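Long-range contact in BtGH115A (Bacteroides thetaiotaomicron, PDB 5BY3), which probably hydrolyses glycosidic bonds as a family GH115 4-O-methyl-alpha-glucuronidase with specificity for decorated arabinogalactans: residues Lys686-Leu697 / Val766-Asn777. Residues are numbered along the deposited sequence; the frame is centred on the assembly and turned at random.
Sequences KTDSVEVDIRLL and VILDQVMLYEVN. With SO4 (sulfate ion), chain B.
Lys686 and Glu775 meet in the loops beyond the two strands, where NZ of Lys686 and OE2 of Glu775 form a long salt bridge of 3.9 Å. Next to them the side chain of Thr687 packs against CB and CG of Glu775. CG2 of Val690, set anti to the backbone N, lies 3.8 Å from CG of Leu773. Glu691 donates its N-H to Tyr774 O in a nearly straight bond (175°), while its carboxylate is salt-bridged to Arg641, which also makes a cation-pi contact with the Tyr774 ring. From Asp693 to Arg695 the antiparallel pairing is in register: Asp693 and Met772 exchange two backbone bonds, and Asp693 OD2 sits 3.7 Å from CE2 at the edge of the Tyr774 ring. On the opposite face, CG2 of Ile694 meets CD1 of Leu768 at 3.7 Å, the two side chains crossing at about a right angle. The Arg695 chain bends at chi2 (-17°), bringing NE into a salt bridge with Asp693 OD1 at 2.8 Å, in the guanidinium plane but above that of the carboxylate. CE of Met772, a selenomethionine, lies over one guanidinium face, and Arg695 NH2 donates to O1 of a sulfate, probably from the crystallisation liquor, at 2.6 Å. A leucine in place of Arg695 would probably leave the Asp693 carboxylate without its guanidinium mate. Arg695 O accepts from both Asp769 N and Gln770 N, shifting the register by one before Leu697 N bonds to Ile767 O. This is a classic beta bulge, set in an antiparallel sheet of the GH115 C-terminal domain, where strand 741-748 flanks 689-696.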
loop_
_atom_site.group_PDB
_atom_site.type_symbol
_atom_site.label_atom_id
_atom_site.label_comp_id
_atom_site.label_asym_id
_atom_site.label_seq_id
_atom_site.Cartn_x
_atom_site.Cartn_y
_atom_site.Cartn_z
ATOM N N LYS A 686 -22.094 27.204 -31.319
ATOM C CA LYS A 686 -22.051 27.259 -32.789
ATOM C C LYS A 686 -22.130 25.797 -33.274
ATOM O O LYS A 686 -22.530 24.918 -32.505
ATOM C CB LYS A 686 -20.771 27.960 -33.268
ATOM C CG LYS A 686 -20.431 29.254 -32.530
ATOM C CD LYS A 686 -19.255 29.967 -33.180
ATOM C CE LYS A 686 -18.652 31.037 -32.270
ATOM N NZ LYS A 686 -17.671 30.487 -31.285
ATOM N N THR A 687 -21.779 25.537 -34.533
ATOM C CA THR A 687 -21.526 24.165 -35.049
ATOM C C THR A 687 -22.630 23.085 -34.902
ATOM O O THR A 687 -23.445 23.089 -33.971
ATOM C CB THR A 687 -20.169 23.572 -34.556
ATOM O OG1 THR A 687 -20.365 22.800 -33.353
ATOM C CG2 THR A 687 -19.071 24.672 -34.371
ATOM N N ASP A 688 -22.583 22.142 -35.840
ATOM C CA ASP A 688 -23.534 21.035 -36.005
ATOM C C ASP A 688 -23.647 20.103 -34.767
ATOM O O ASP A 688 -24.747 19.681 -34.375
ATOM C CB ASP A 688 -23.097 20.259 -37.280
ATOM C CG ASP A 688 -24.036 19.097 -37.674
ATOM O OD1 ASP A 688 -25.209 19.049 -37.245
ATOM O OD2 ASP A 688 -23.588 18.222 -38.456
ATOM N N SER A 689 -22.501 19.814 -34.153
ATOM C CA SER A 689 -22.369 18.698 -33.215
ATOM C C SER A 689 -21.564 19.106 -31.994
ATOM O O SER A 689 -20.993 20.202 -31.964
ATOM C CB SER A 689 -21.692 17.501 -33.915
ATOM O OG SER A 689 -22.605 16.756 -34.704
ATOM N N VAL A 690 -21.531 18.208 -31.001
ATOM C CA VAL A 690 -20.759 18.364 -29.744
ATOM C C VAL A 690 -19.949 17.100 -29.436
ATOM O O VAL A 690 -20.474 15.979 -29.560
ATOM C CB VAL A 690 -21.663 18.756 -28.527
ATOM C CG1 VAL A 690 -22.752 17.717 -28.257
ATOM C CG2 VAL A 690 -20.832 19.013 -27.279
ATOM N N GLU A 691 -18.680 17.283 -29.044
ATOM C CA GLU A 691 -17.843 16.150 -28.609
ATOM C C GLU A 691 -17.847 16.060 -27.093
ATOM O O GLU A 691 -17.275 16.899 -26.420
ATOM C CB GLU A 691 -16.401 16.260 -29.146
ATOM C CG GLU A 691 -15.590 14.960 -29.059
ATOM C CD GLU A 691 -14.082 15.185 -29.091
ATOM O OE1 GLU A 691 -13.524 15.504 -30.162
ATOM O OE2 GLU A 691 -13.441 15.043 -28.034
ATOM N N VAL A 692 -18.488 15.044 -26.550
ATOM C CA VAL A 692 -18.516 14.880 -25.093
ATOM C C VAL A 692 -17.386 13.980 -24.629
ATOM O O VAL A 692 -17.304 12.841 -25.057
ATOM C CB VAL A 692 -19.893 14.374 -24.612
ATOM C CG1 VAL A 692 -19.942 14.274 -23.083
ATOM C CG2 VAL A 692 -20.969 15.308 -25.140
ATOM N N ASP A 693 -16.542 14.510 -23.740
ATOM C CA ASP A 693 -15.286 13.898 -23.272
ATOM C C ASP A 693 -15.461 13.634 -21.782
ATOM O O ASP A 693 -15.495 14.551 -20.983
ATOM C CB ASP A 693 -14.151 14.895 -23.540
ATOM C CG ASP A 693 -12.750 14.316 -23.314
ATOM O OD1 ASP A 693 -12.628 13.202 -22.759
ATOM O OD2 ASP A 693 -11.759 15.022 -23.664
ATOM N N ILE A 694 -15.616 12.375 -21.428
ATOM C CA ILE A 694 -15.972 11.963 -20.070
ATOM C C ILE A 694 -14.796 11.199 -19.468
ATOM O O ILE A 694 -14.270 10.263 -20.083
ATOM C CB ILE A 694 -17.243 11.079 -20.047
ATOM C CG1 ILE A 694 -18.412 11.816 -20.687
ATOM C CG2 ILE A 694 -17.612 10.681 -18.623
ATOM C CD1 ILE A 694 -19.598 10.928 -20.985
ATOM N N ARG A 695 -14.378 11.623 -18.282
ATOM C CA ARG A 695 -13.212 11.081 -17.635
ATOM C C ARG A 695 -13.690 10.450 -16.326
ATOM O O ARG A 695 -14.424 11.073 -15.536
ATOM C CB ARG A 695 -12.221 12.190 -17.317
ATOM C CG ARG A 695 -11.350 12.850 -18.398
ATOM C CD ARG A 695 -11.175 12.153 -19.729
ATOM N NE ARG A 695 -10.604 13.049 -20.759
ATOM C CZ ARG A 695 -9.354 13.539 -20.781
ATOM N NH1 ARG A 695 -8.479 13.275 -19.806
ATOM N NH2 ARG A 695 -8.969 14.322 -21.790
ATOM N N LEU A 696 -13.291 9.200 -16.106
ATOM C CA LEU A 696 -13.743 8.435 -14.960
ATOM C C LEU A 696 -12.558 7.764 -14.301
ATOM O O LEU A 696 -11.493 7.622 -14.898
ATOM C CB LEU A 696 -14.781 7.376 -15.351
ATOM C CG LEU A 696 -15.978 7.791 -16.202
ATOM C CD1 LEU A 696 -15.787 7.274 -17.631
ATOM C CD2 LEU A 696 -17.233 7.226 -15.555
ATOM N N LEU A 697 -12.748 7.354 -13.054
ATOM C CA LEU A 697 -11.734 6.577 -12.358
ATOM C C LEU A 697 -11.661 5.253 -13.106
ATOM O O LEU A 697 -12.723 4.634 -13.323
ATOM C CB LEU A 697 -12.122 6.357 -10.889
ATOM C CG LEU A 697 -11.030 5.800 -9.968
ATOM C CD1 LEU A 697 -9.909 6.812 -9.800
ATOM C CD2 LEU A 697 -11.610 5.345 -8.618
ATOM N N VAL A 766 -19.174 3.454 -10.113
ATOM C CA VAL A 766 -18.955 4.385 -11.238
ATOM C C VAL A 766 -18.512 5.703 -10.656
ATOM O O VAL A 766 -19.263 6.329 -9.876
ATOM C CB VAL A 766 -20.257 4.646 -12.012
ATOM C CG1 VAL A 766 -20.109 5.775 -13.025
ATOM C CG2 VAL A 766 -20.744 3.366 -12.675
ATOM N N ILE A 767 -17.304 6.140 -11.003
ATOM C CA ILE A 767 -16.820 7.345 -10.357
ATOM C C ILE A 767 -16.402 8.326 -11.415
ATOM O O ILE A 767 -15.438 8.070 -12.150
ATOM C CB ILE A 767 -15.683 7.054 -9.358
ATOM C CG1 ILE A 767 -16.208 6.233 -8.198
ATOM C CG2 ILE A 767 -15.104 8.342 -8.798
ATOM C CD1 ILE A 767 -15.265 5.116 -7.809
ATOM N N LEU A 768 -17.150 9.430 -11.479
ATOM C CA LEU A 768 -16.901 10.506 -12.427
ATOM C C LEU A 768 -15.798 11.424 -11.933
ATOM O O LEU A 768 -15.756 11.773 -10.756
ATOM C CB LEU A 768 -18.194 11.295 -12.714
ATOM C CG LEU A 768 -18.079 12.429 -13.757
ATOM C CD1 LEU A 768 -17.865 11.944 -15.187
ATOM C CD2 LEU A 768 -19.272 13.377 -13.690
ATOM N N ASP A 769 -14.917 11.811 -12.851
ATOM C CA ASP A 769 -13.798 12.718 -12.574
ATOM C C ASP A 769 -13.999 14.029 -13.312
ATOM O O ASP A 769 -14.127 15.050 -12.683
ATOM C CB ASP A 769 -12.449 12.084 -12.972
ATOM C CG ASP A 769 -11.275 12.661 -12.196
ATOM O OD1 ASP A 769 -11.552 13.285 -11.175
ATOM O OD2 ASP A 769 -10.082 12.475 -12.564
ATOM N N GLN A 770 -14.016 14.004 -14.640
ATOM C CA GLN A 770 -14.173 15.232 -15.433
ATOM C C GLN A 770 -15.141 15.046 -16.581
ATOM O O GLN A 770 -15.416 13.924 -16.988
ATOM C CB GLN A 770 -12.845 15.705 -15.983
ATOM C CG GLN A 770 -11.842 16.046 -14.885
ATOM C CD GLN A 770 -10.441 16.315 -15.406
ATOM O OE1 GLN A 770 -9.808 15.445 -16.006
ATOM N NE2 GLN A 770 -9.955 17.522 -15.190
ATOM N N VAL A 771 -15.669 16.154 -17.079
ATOM C CA VAL A 771 -16.436 16.212 -18.314
ATOM C C VAL A 771 -15.956 17.466 -19.073
ATOM O O VAL A 771 -15.852 18.545 -18.475
ATOM C CB VAL A 771 -17.960 16.320 -18.051
ATOM C CG1 VAL A 771 -18.706 16.362 -19.375
ATOM C CG2 VAL A 771 -18.493 15.143 -17.220
HETATM N N MSE A 772 -15.646 17.318 -20.367
HETATM C CA MSE A 772 -15.387 18.472 -21.254
HETATM C C MSE A 772 -16.281 18.472 -22.489
HETATM O O MSE A 772 -16.858 17.444 -22.853
HETATM C CB MSE A 772 -13.918 18.574 -21.601
HETATM C CG MSE A 772 -13.075 18.882 -20.366
HETATM SE SE MSE A 772 -12.414 17.200 -19.589
HETATM C CE MSE A 772 -10.520 17.667 -19.286
ATOM N N LEU A 773 -16.411 19.626 -23.144
ATOM C CA LEU A 773 -17.406 19.766 -24.227
ATOM C C LEU A 773 -16.952 19.883 -25.698
ATOM O O LEU A 773 -17.420 19.094 -26.497
ATOM C CB LEU A 773 -18.612 20.641 -23.838
ATOM C CG LEU A 773 -19.957 19.879 -23.708
ATOM C CD1 LEU A 773 -19.948 18.546 -22.965
ATOM C CD2 LEU A 773 -21.036 20.766 -23.112
ATOM N N TYR A 774 -16.101 20.835 -26.075
ATOM C CA TYR A 774 -15.615 20.944 -27.509
ATOM C C TYR A 774 -16.667 21.000 -28.655
ATOM O O TYR A 774 -17.411 20.030 -28.894
ATOM C CB TYR A 774 -14.545 19.871 -27.869
ATOM C CG TYR A 774 -13.488 19.676 -26.807
ATOM C CD1 TYR A 774 -12.467 20.628 -26.600
ATOM C CD2 TYR A 774 -13.524 18.550 -25.985
ATOM C CE1 TYR A 774 -11.510 20.450 -25.595
ATOM C CE2 TYR A 774 -12.578 18.360 -24.995
ATOM C CZ TYR A 774 -11.587 19.310 -24.791
ATOM O OH TYR A 774 -10.676 19.062 -23.800
ATOM N N GLU A 775 -16.668 22.112 -29.395
ATOM C CA GLU A 775 -17.593 22.311 -30.533
ATOM C C GLU A 775 -17.557 21.231 -31.639
ATOM O O GLU A 775 -18.357 20.300 -31.569
ATOM C CB GLU A 775 -17.535 23.752 -31.067
ATOM C CG GLU A 775 -18.752 24.568 -30.626
ATOM C CD GLU A 775 -18.463 26.021 -30.258
ATOM O OE1 GLU A 775 -19.230 26.557 -29.422
ATOM O OE2 GLU A 775 -17.513 26.633 -30.802
ATOM N N VAL A 776 -16.656 21.338 -32.624
ATOM C CA VAL A 776 -16.455 20.304 -33.699
ATOM C C VAL A 776 -17.619 20.037 -34.693
ATOM O O VAL A 776 -18.795 20.172 -34.345
ATOM C CB VAL A 776 -15.877 18.949 -33.169
ATOM C CG1 VAL A 776 -14.912 19.169 -32.010
ATOM C CG2 VAL A 776 -16.972 17.952 -32.799
ATOM N N ASN A 777 -17.268 19.608 -35.912
ATOM C CA ASN A 777 -18.246 19.426 -37.014
ATOM C C ASN A 777 -18.459 18.012 -37.578
ATOM O O ASN A 777 -19.590 17.510 -37.603
ATOM C CB ASN A 777 -17.983 20.443 -38.141
ATOM C CG ASN A 777 -18.744 21.741 -37.924
ATOM O OD1 ASN A 777 -18.152 22.796 -37.685
ATOM N ND2 ASN A 777 -20.074 21.659 -37.966
HETATM S S SO4 B . -4.952 14.923 -21.757
HETATM O O1 SO4 B . -6.352 14.439 -21.873
HETATM O O2 SO4 B . -4.320 15.030 -23.100
HETATM O O3 SO4 B . -4.937 16.245 -21.085
HETATM O O4 SO4 B . -4.176 13.935 -20.975
HETATM O O HOH W 1 -15.143 4.598 -12.305
#